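Long-range contacts in particle-associated glycoside hydrolase (PDB 6C72), which depolymerises the capsular polysaccharide of Acinetobacter baumannii as a trimeric phage tail spike, probably by glycosidic cleavage during virus entry: residues Asn347-Asn352 / Asp371-Asn376; Ser395-Asn400 / Leu422-Arg427. All coordinates share one frame; numbering follows the deposited sequence.

How the contacts relate
Contacts 1 and 2 are adjoining steps of one parallel beta-helix, their centres about 10 Å apart, and neighbouring strands 372-375 and 396-399 join them. The centre of contact 1 lies about 7 Å, that of contact 2 about 16 Å, from the centre of the chain. Both turn one strand face inward, with F350 and V374 in the first and F398 and I423 in the second, and both carry a zinc ion on the outward side. Contact 1 is only partly buried; there a single carboxylate oxygen holds the metal, and waters span the strand ends. Contact 2 is more buried, grips its metal with both carboxylate oxygens and adds hydrogen bonds from side-chain amides to the backbone. Both reach the second subunit.

Contact 1 (Asn347-Asn352 / Asp371-Asn376); sequences NVKFLN and DCIVDN. With ZN (zinc ion), chain N.
K349 and I373 lie side by side where strands 348-351 and 372-375 of the beta-helix run parallel. The CB of K349 is 4.1 Å from I373 CG2, and its CG is 3.9 Å from I373 CB. The chain then continues straight, away from I373, until a bend at chi4 (90°) brings NZ to N347 OD1, which accepts its hydrogen bond at 3.1 Å. F350 N donates almost straight (176°) to I373 O at 2.9 Å, and D375 N and N352 N continue the ladder to F350 O and D375 O. On the outward face the side chains of L351 and D375 slant across each other, L351 CD2 4.0 Å from D375 CB. D375 OD1 is probably hydrogen-bonded to T399 OG1, while N376 ND2 comes from above the carboxylate plane to OD2. At the other end water 3 accepts from V348 N and donates to D371 O. D371 OD2 binds zinc at 2.4 Å; five waters complete the ligands found, and water 5 also donates to D371 OD1. Strand 312-318 pairs with the far edge of 348-351 and strand 396-399 with that of 372-375, while F350 packs inward on V334 and V336 of strand 333-336.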
loop_
_atom_site.group_PDB
_atom_site.type_symbol
_atom_site.label_atom_id
_atom_site.label_comp_id
_atom_site.label_asym_id
_atom_site.label_seq_id
_atom_site.Cartn_x
_atom_site.Cartn_y
_atom_site.Cartn_z
ATOM N N ASN A 347 -10.898 1.701 -8.323
ATOM C CA ASN A 347 -9.760 1.661 -7.408
ATOM C C ASN A 347 -10.197 1.140 -6.040
ATOM O O ASN A 347 -10.009 1.780 -5.000
ATOM C CB ASN A 347 -9.106 3.035 -7.312
ATOM C CG ASN A 347 -7.786 3.002 -6.586
ATOM O OD1 ASN A 347 -7.126 1.953 -6.492
ATOM N ND2 ASN A 347 -7.389 4.154 -6.052
ATOM N N VAL A 348 -10.864 -0.012 -6.084
ATOM C CA VAL A 348 -11.380 -0.719 -4.922
ATOM C C VAL A 348 -10.448 -1.883 -4.625
ATOM O O VAL A 348 -10.178 -2.705 -5.504
ATOM C CB VAL A 348 -12.800 -1.229 -5.194
ATOM C CG1 VAL A 348 -13.278 -2.096 -4.042
ATOM C CG2 VAL A 348 -13.727 -0.074 -5.477
ATOM N N LYS A 349 -9.968 -1.971 -3.399
ATOM C CA LYS A 349 -9.003 -2.995 -3.029
ATOM C C LYS A 349 -9.552 -3.827 -1.886
ATOM O O LYS A 349 -10.008 -3.278 -0.876
ATOM C CB LYS A 349 -7.674 -2.376 -2.621
ATOM C CG LYS A 349 -7.023 -1.525 -3.681
ATOM C CD LYS A 349 -5.732 -0.995 -3.117
ATOM C CE LYS A 349 -4.901 -0.246 -4.150
ATOM N NZ LYS A 349 -5.268 1.179 -4.148
ATOM N N PHE A 350 -9.492 -5.147 -2.043
ATOM C CA PHE A 350 -9.814 -6.087 -0.974
ATOM C C PHE A 350 -8.504 -6.702 -0.505
ATOM O O PHE A 350 -7.877 -7.481 -1.237
ATOM C CB PHE A 350 -10.804 -7.150 -1.444
ATOM C CG PHE A 350 -12.150 -6.594 -1.860
ATOM C CD1 PHE A 350 -13.147 -6.352 -0.911
ATOM C CD2 PHE A 350 -12.430 -6.347 -3.181
ATOM C CE1 PHE A 350 -14.388 -5.860 -1.274
ATOM C CE2 PHE A 350 -13.679 -5.839 -3.554
ATOM C CZ PHE A 350 -14.661 -5.605 -2.588
ATOM N N LEU A 351 -8.089 -6.329 0.708
ATOM C CA LEU A 351 -6.818 -6.728 1.301
ATOM C C LEU A 351 -7.076 -7.442 2.621
ATOM O O LEU A 351 -7.812 -6.925 3.471
ATOM C CB LEU A 351 -5.923 -5.512 1.541
ATOM C CG LEU A 351 -5.715 -4.530 0.389
ATOM C CD1 LEU A 351 -4.899 -3.343 0.849
ATOM C CD2 LEU A 351 -5.026 -5.227 -0.777
ATOM N N ASN A 352 -6.487 -8.632 2.782
ATOM C CA ASN A 352 -6.543 -9.396 4.029
ATOM C C ASN A 352 -7.978 -9.661 4.483
ATOM O O ASN A 352 -8.236 -9.813 5.677
ATOM C CB ASN A 352 -5.760 -8.706 5.156
ATOM C CG ASN A 352 -4.327 -8.351 4.764
ATOM O OD1 ASN A 352 -3.819 -8.790 3.734
ATOM N ND2 ASN A 352 -3.654 -7.590 5.618
ATOM N N ASP A 371 -8.550 -2.585 -13.103
ATOM C CA ASP A 371 -7.648 -2.685 -11.951
ATOM C C ASP A 371 -8.365 -3.188 -10.689
ATOM O O ASP A 371 -8.301 -2.585 -9.621
ATOM C CB ASP A 371 -6.950 -1.352 -11.672
ATOM C CG ASP A 371 -5.651 -1.533 -10.881
ATOM O OD1 ASP A 371 -5.053 -2.646 -10.938
ATOM O OD2 ASP A 371 -5.266 -0.595 -10.144
ATOM N N CYS A 372 -9.004 -4.343 -10.822
ATOM C CA CYS A 372 -9.578 -5.053 -9.683
ATOM C C CYS A 372 -8.479 -5.711 -8.838
ATOM O O CYS A 372 -7.645 -6.455 -9.363
ATOM C CB CYS A 372 -10.560 -6.101 -10.200
ATOM S SG CYS A 372 -11.027 -7.380 -9.044
ATOM N N ILE A 373 -8.488 -5.449 -7.526
ATOM C CA ILE A 373 -7.434 -5.898 -6.614
ATOM C C ILE A 373 -8.038 -6.773 -5.514
ATOM O O ILE A 373 -8.803 -6.285 -4.668
ATOM C CB ILE A 373 -6.684 -4.707 -5.994
ATOM C CG1 ILE A 373 -5.916 -3.917 -7.067
ATOM C CG2 ILE A 373 -5.752 -5.187 -4.887
ATOM C CD1 ILE A 373 -4.786 -4.671 -7.689
ATOM N N VAL A 374 -7.641 -8.039 -5.484
ATOM C CA VAL A 374 -8.001 -8.970 -4.419
ATOM C C VAL A 374 -6.711 -9.653 -3.961
ATOM O O VAL A 374 -6.098 -10.409 -4.728
ATOM C CB VAL A 374 -9.029 -10.015 -4.871
ATOM C CG1 VAL A 374 -9.376 -10.946 -3.683
ATOM C CG2 VAL A 374 -10.263 -9.349 -5.479
ATOM N N ASP A 375 -6.291 -9.388 -2.725
ATOM C CA ASP A 375 -4.991 -9.861 -2.269
ATOM C C ASP A 375 -5.068 -10.379 -0.839
ATOM O O ASP A 375 -5.594 -9.695 0.046
ATOM C CB ASP A 375 -3.955 -8.738 -2.379
ATOM C CG ASP A 375 -2.590 -9.165 -1.925
ATOM O OD1 ASP A 375 -1.869 -9.789 -2.738
ATOM O OD2 ASP A 375 -2.237 -8.887 -0.755
ATOM N N ASN A 376 -4.530 -11.585 -0.622
ATOM C CA ASN A 376 -4.460 -12.218 0.697
ATOM C C ASN A 376 -5.838 -12.313 1.348
ATOM O O ASN A 376 -5.996 -12.100 2.552
ATOM C CB ASN A 376 -3.451 -11.516 1.604
ATOM C CG ASN A 376 -2.035 -12.045 1.410
ATOM O OD1 ASN A 376 -1.686 -13.110 1.928
ATOM N ND2 ASN A 376 -1.215 -11.313 0.652
HETATM ZN ZN ZN N . -2.971 -0.549 -9.500
HETATM O O HOH W 1 -6.894 1.607 -9.752
HETATM O O HOH W 2 -6.975 -0.647 -7.334
HETATM O O HOH W 3 -10.633 -1.903 -8.382
HETATM O O HOH W 4 -2.683 -7.475 1.656
HETATM O O HOH W 5 -2.445 -2.654 -9.597
HETATM O O HOH W 6 -4.176 -0.863 -7.979
HETATM O O HOH W 7 -3.946 1.133 -8.869
HETATM O O HOH W 8 -1.207 -0.771 -8.433
HETATM O O HOH W 9 -1.266 -0.237 -11.268
#

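Contact 2 (Ser395-Asn400 / Leu422-Arg427); sequences SGRFTN and LIEGNR. With ZN (zinc ion), chain I.
R397 and L422 open a parallel pairing of adjacent beta-helix strands, 396-399 and 422-424, whose N-to-C directions differ by 16°. Backbone bonds come first: L422 N donates to G396 O, F398 N to L422 O at 2.7 Å, E424 N to F398 O and N400 N to E424 O. G425 has positive phi where the chain leaves the strand.

Side-chain amides add to the ladder and pack against it. N400 ND2 reaches G425 O in a weak bond of 3.3 Å, and that carbonyl also accepts from K370 NZ of the second subunit. N426 OD1, hydrogen-bonded to N401 N, makes a packing contact 3.3 Å from F398 CD2, with ring and amide planes 34° apart.

Apolar packing lies on both faces. Inward, F398 CB lies 4.3 Å from I423 CG1; with CG anti to the backbone N (chi1 -171°), the F398 ring goes on to meet F411 edge-to-face. Outward, R397 NH1 rests 3.5 Å from L422 CD2.

Metal chemistry also occupies the outward face. E424, extended beyond CG, binds zinc through OE1 at 2.4 Å and OE2 at 2.3 Å; waters 10 and 11 are further ligands. R397 NH2 donates to water 10, which lies in the guanidinium plane.

One acceptor is gripped twice: N426 ND2, 2.8 Å from F398 O, and E424 N approach that oxygen from opposite faces of its carbonyl plane.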
loop_
_atom_site.group_PDB
_atom_site.type_symbol
_atom_site.label_atom_id
_atom_site.label_comp_id
_atom_site.label_asym_id
_atom_site.label_seq_id
_atom_site.Cartn_x
_atom_site.Cartn_y
_atom_site.Cartn_z
ATOM N N SER A 395 -9.062 -5.754 -16.062
ATOM C CA SER A 395 -7.691 -5.987 -15.637
ATOM C C SER A 395 -7.655 -6.081 -14.124
ATOM O O SER A 395 -8.590 -5.664 -13.428
ATOM C CB SER A 395 -6.762 -4.867 -16.105
ATOM O OG SER A 395 -7.176 -3.639 -15.568
ATOM N N GLY A 396 -6.545 -6.581 -13.626
ATOM C CA GLY A 396 -6.320 -6.591 -12.204
ATOM C C GLY A 396 -5.381 -7.706 -11.788
ATOM O O GLY A 396 -4.790 -8.400 -12.615
ATOM N N ARG A 397 -5.279 -7.849 -10.470
ATOM C CA ARG A 397 -4.382 -8.779 -9.808
ATOM C C ARG A 397 -5.170 -9.495 -8.722
ATOM O O ARG A 397 -5.737 -8.851 -7.830
ATOM C CB ARG A 397 -3.179 -8.044 -9.215
ATOM C CG ARG A 397 -2.395 -7.275 -10.250
ATOM C CD ARG A 397 -1.253 -6.499 -9.640
ATOM N NE ARG A 397 -0.317 -7.380 -8.942
ATOM C CZ ARG A 397 0.708 -8.009 -9.524
ATOM N NH1 ARG A 397 0.939 -7.866 -10.830
ATOM N NH2 ARG A 397 1.514 -8.780 -8.793
ATOM N N PHE A 398 -5.256 -10.815 -8.845
ATOM C CA PHE A 398 -5.890 -11.714 -7.884
ATOM C C PHE A 398 -4.761 -12.562 -7.296
ATOM O O PHE A 398 -4.406 -13.608 -7.838
ATOM C CB PHE A 398 -6.950 -12.551 -8.580
ATOM C CG PHE A 398 -7.807 -13.356 -7.651
ATOM C CD1 PHE A 398 -8.965 -12.822 -7.127
ATOM C CD2 PHE A 398 -7.484 -14.672 -7.347
ATOM C CE1 PHE A 398 -9.776 -13.577 -6.282
ATOM C CE2 PHE A 398 -8.293 -15.424 -6.511
ATOM C CZ PHE A 398 -9.441 -14.870 -5.969
ATOM N N THR A 399 -4.184 -12.094 -6.193
ATOM C CA THR A 399 -2.928 -12.624 -5.687
ATOM C C THR A 399 -3.057 -13.140 -4.258
ATOM O O THR A 399 -3.752 -12.543 -3.419
ATOM C CB THR A 399 -1.828 -11.559 -5.738
ATOM O OG1 THR A 399 -2.319 -10.346 -5.154
ATOM C CG2 THR A 399 -1.353 -11.295 -7.183
ATOM N N ASN A 400 -2.395 -14.271 -3.996
ATOM C CA ASN A 400 -2.206 -14.764 -2.641
ATOM C C ASN A 400 -3.528 -14.967 -1.915
ATOM O O ASN A 400 -3.615 -14.751 -0.714
ATOM C CB ASN A 400 -1.303 -13.832 -1.841
ATOM C CG ASN A 400 0.064 -13.686 -2.467
ATOM O OD1 ASN A 400 0.494 -12.575 -2.799
ATOM N ND2 ASN A 400 0.760 -14.808 -2.642
ATOM N N LEU A 422 -4.544 -10.923 -13.699
ATOM C CA LEU A 422 -3.477 -11.834 -13.303
ATOM C C LEU A 422 -3.887 -12.649 -12.081
ATOM O O LEU A 422 -4.265 -12.086 -11.048
ATOM C CB LEU A 422 -2.186 -11.065 -13.013
ATOM C CG LEU A 422 -0.997 -11.900 -12.514
ATOM C CD1 LEU A 422 -0.640 -12.996 -13.518
ATOM C CD2 LEU A 422 0.208 -11.019 -12.259
ATOM N N ILE A 423 -3.771 -13.969 -12.199
ATOM C CA ILE A 423 -4.112 -14.923 -11.149
ATOM C C ILE A 423 -2.818 -15.620 -10.736
ATOM O O ILE A 423 -2.261 -16.424 -11.499
ATOM C CB ILE A 423 -5.169 -15.924 -11.630
ATOM C CG1 ILE A 423 -6.455 -15.168 -11.998
ATOM C CG2 ILE A 423 -5.400 -17.033 -10.591
ATOM C CD1 ILE A 423 -7.549 -16.037 -12.528
ATOM N N GLU A 424 -2.333 -15.307 -9.536
ATOM C CA GLU A 424 -0.975 -15.646 -9.139
ATOM C C GLU A 424 -0.884 -15.826 -7.626
ATOM O O GLU A 424 -1.468 -15.048 -6.869
ATOM C CB GLU A 424 -0.018 -14.549 -9.599
ATOM C CG GLU A 424 1.373 -14.612 -9.015
ATOM C CD GLU A 424 2.259 -13.493 -9.549
ATOM O OE1 GLU A 424 2.085 -12.336 -9.098
ATOM O OE2 GLU A 424 3.110 -13.770 -10.433
ATOM N N GLY A 425 -0.116 -16.830 -7.197
ATOM C CA GLY A 425 0.157 -17.040 -5.793
ATOM C C GLY A 425 -1.001 -17.542 -4.960
ATOM O O GLY A 425 -0.917 -17.491 -3.731
ATOM N N ASN A 426 -2.085 -18.004 -5.583
ATOM C CA ASN A 426 -3.302 -18.392 -4.887
ATOM C C ASN A 426 -3.257 -19.857 -4.447
ATOM O O ASN A 426 -2.535 -20.678 -5.011
ATOM C CB ASN A 426 -4.518 -18.144 -5.777
ATOM C CG ASN A 426 -4.656 -16.676 -6.168
ATOM O OD1 ASN A 426 -5.137 -15.857 -5.381
ATOM N ND2 ASN A 426 -4.200 -16.332 -7.364
ATOM N N ARG A 427 -4.051 -20.175 -3.419
ATOM C CA ARG A 427 -4.267 -21.550 -2.984
ATOM C C ARG A 427 -5.676 -21.970 -3.373
ATOM O O ARG A 427 -6.659 -21.443 -2.846
ATOM C CB ARG A 427 -4.053 -21.703 -1.484
ATOM C CG ARG A 427 -2.628 -21.514 -1.089
ATOM C CD ARG A 427 -2.281 -22.491 -0.003
ATOM N NE ARG A 427 -3.207 -22.356 1.106
ATOM C CZ ARG A 427 -2.932 -22.759 2.335
ATOM N NH1 ARG A 427 -1.758 -23.324 2.591
ATOM N NH2 ARG A 427 -3.822 -22.588 3.303
HETATM ZN ZN ZN I . 4.368 -11.915 -9.812
HETATM O O HOH W 10 3.378 -10.077 -10.698
HETATM O O HOH W 11 6.040 -12.945 -11.309
#